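Local coordinates for mbGIPC protein (Monosiga brevicollis, PDB 6X1X), which is a GIPC-family signalling protein whose PDZ domain probably binds the C-terminal tails of partner proteins, at residues T59-N62 against G63-H66. Sequence-based numbering, arbitrary orientation. Where two conformers were deposited one is given.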
ATOM      1  N   THR A  59       5.673  -4.921  10.214  1.00  6.08           N
ATOM      2  CA  THR A  59       4.785  -4.423  11.255  1.00  6.50           C
ATOM      3  C   THR A  59       3.337  -4.732  10.907  1.00  5.30           C
ATOM      4  O   THR A  59       2.878  -4.402   9.813  1.00  6.31           O
ATOM      5  CB  THR A  59       4.934  -2.911  11.359  1.00  6.75           C
ATOM      6  OG1 THR A  59       6.300  -2.589  11.608  1.00  7.97           O
ATOM      7  CG2 THR A  59       4.074  -2.374  12.488  1.00  8.38           C
ATOM      8  N   ASP A  60       2.609  -5.331  11.846  1.00  6.52           N
ATOM      9  CA  ASP A  60       1.192  -5.636  11.653  1.00  5.79           C
ATOM     10  C   ASP A  60       0.385  -4.343  11.699  1.00  6.50           C
ATOM     11  O   ASP A  60       0.402  -3.629  12.705  1.00  7.42           O
ATOM     12  CB  ASP A  60       0.757  -6.574  12.780  1.00  7.70           C
ATOM     13  CG  ASP A  60      -0.680  -7.052  12.656  1.00  8.41           C
ATOM     14  OD1 ASP A  60      -1.371  -6.700  11.685  1.00  8.91           O
ATOM     15  OD2 ASP A  60      -1.111  -7.813  13.553  1.00  9.25           O
ATOM     16  N   LEU A  61      -0.327  -4.033  10.621  1.00  5.69           N
ATOM     17  CA  LEU A  61      -1.106  -2.803  10.546  1.00  5.60           C
ATOM     18  C   LEU A  61      -2.606  -3.057  10.632  1.00  6.62           C
ATOM     19  O   LEU A  61      -3.405  -2.170  10.307  1.00  6.16           O
ATOM     20  CB  LEU A  61      -0.723  -1.987   9.311  1.00  6.11           C
ATOM     21  CG  LEU A  61       0.753  -1.584   9.332  1.00  7.06           C
ATOM     22  CD1 LEU A  61       1.161  -0.978   8.006  1.00  8.21           C
ATOM     23  CD2 LEU A  61       1.041  -0.613  10.458  1.00  8.19           C
ATOM     24  N   ASN A  62      -3.001  -4.243  11.086  1.00  7.23           N
ATOM     25  CA  ASN A  62      -4.411  -4.499  11.347  1.00  7.96           C
ATOM     26  C   ASN A  62      -4.949  -3.510  12.375  1.00  8.06           C
ATOM     27  O   ASN A  62      -4.344  -3.292  13.426  1.00  9.52           O
ATOM     28  CB  ASN A  62      -4.582  -5.933  11.842  1.00  9.62           C
ATOM     29  CG  ASN A  62      -6.034  -6.348  11.941  1.00 12.16           C
ATOM     30  OD1 ASN A  62      -6.920  -5.721  11.353  1.00 14.50           O
ATOM     31  ND2 ASN A  62      -6.287  -7.415  12.683  1.00 17.97           N
ATOM     32  N   GLY A  63      -6.094  -2.904  12.065  1.00  7.96           N
ATOM     33  CA  GLY A  63      -6.710  -1.942  12.948  1.00 10.54           C
ATOM     34  C   GLY A  63      -6.143  -0.543  12.871  1.00  9.22           C
ATOM     35  O   GLY A  63      -6.697   0.367  13.498  1.00 13.00           O
ATOM     36  N   CYS A  64      -5.065  -0.326  12.125  1.00  7.66           N
ATOM     37  CA  CYS A  64      -4.427   0.979  12.106  1.00  7.71           C
ATOM     38  C   CYS A  64      -5.161   1.946  11.185  1.00  7.38           C
ATOM     39  O   CYS A  64      -5.580   1.587  10.082  1.00  9.86           O
ATOM     40  CB  CYS A  64      -2.971   0.839  11.672  1.00  7.50           C
ATOM     41  SG  CYS A  64      -1.982  -0.100  12.850  1.00  7.91           S
ATOM     42  N   ARG A  65      -5.283   3.188  11.636  1.00  7.19           N
ATOM     43  CA  ARG A  65      -5.926   4.218  10.838  0.50  7.08           C
ATOM     44  C   ARG A  65      -5.005   4.663   9.709  1.00  6.09           C
ATOM     45  O   ARG A  65      -3.779   4.491   9.761  1.00  7.00           O
ATOM     46  CB  ARG A  65      -6.265   5.425  11.712  0.50  9.54           C
ATOM     47  CG  ARG A  65      -7.362   5.177  12.735  0.50 12.37           C
ATOM     48  CD  ARG A  65      -8.743   5.423  12.154  0.50 13.81           C
ATOM     49  NE  ARG A  65      -9.254   6.759  12.466  0.50 10.91           N
ATOM     50  CZ  ARG A  65      -9.523   7.696  11.563  0.50 14.78           C
ATOM     51  NH1 ARG A  65      -9.331   7.458  10.272  0.50 16.32           N
ATOM     52  NH2 ARG A  65      -9.993   8.872  11.957  0.50  9.72           N
ATOM     53  N   HIS A  66      -5.607   5.268   8.681  1.00  5.44           N
ATOM     54  CA  HIS A  66      -4.803   5.700   7.550  1.00  6.40           C
ATOM     55  C   HIS A  66      -3.726   6.689   7.961  1.00  6.28           C
ATOM     56  O   HIS A  66      -2.652   6.703   7.355  1.00  7.14           O
ATOM     57  CB  HIS A  66      -5.660   6.238   6.395  1.00  6.34           C
ATOM     58  CG  HIS A  66      -6.332   7.550   6.665  1.00  5.58           C
ATOM     59  ND1 HIS A  66      -5.673   8.759   6.623  1.00  6.50           N
ATOM     60  CD2 HIS A  66      -7.628   7.837   6.923  1.00  6.13           C
ATOM     61  CE1 HIS A  66      -6.529   9.730   6.888  1.00  6.33           C
ATOM     62  NE2 HIS A  66      -7.723   9.197   7.071  1.00  7.28           N
TER
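The flat Leu61 carbonyl is met by Cys64 with both its N and its CB. Above the carbonyl plane, 50° out of it, sits Cys64 N. It donates a nearly straight hydrogen bond, 3.1 Å from Cys64 N to Leu61 O. Cys64 CB lies 3.3 Å from the same Leu61 O, and Cys64 SG reaches back over Leu61, 3.7 Å from Leu61 CA. The thiol is set there by its torsion, SG anti to the carbonyl carbon and beside the backbone N (chi1 -65°). From the other arm of the bend, the Leu61 methyl CD2 touches Cys64 SG at 3.9 Å, a small apolar contact. The Asp60 carboxylate is approached from above its plane by Asn62 N, with 3.0 Å from Asn62 N to Asp60 OD1, and this closes an Asx turn. This Asx turn overlaps a type II beta turn from Leu61 to Cys64, in which Gly63 takes the third position with a positive phi, as glycine commonly does in such turns. Together the two turns carry the PDZ domain from the short edge strand 59-60 to helix 66-75, the helix that in PDZ domains borders the peptide groove together with a strand, here probably 20-23. The Asn62 side chain leaves the backbone heading away from Gly63-His66, yet OD1 comes to 3.0 Å from Gly63 N, at too poor an angle for a hydrogen bond. Leu61 also packs on Ile53 and Ile56 of strand 52-56, while Cys64 touches Val69 of the helix. At the helix start, the N-cap residue Arg65 bonds through its backbone N to Glu68, and His66 N bonds to Asp24.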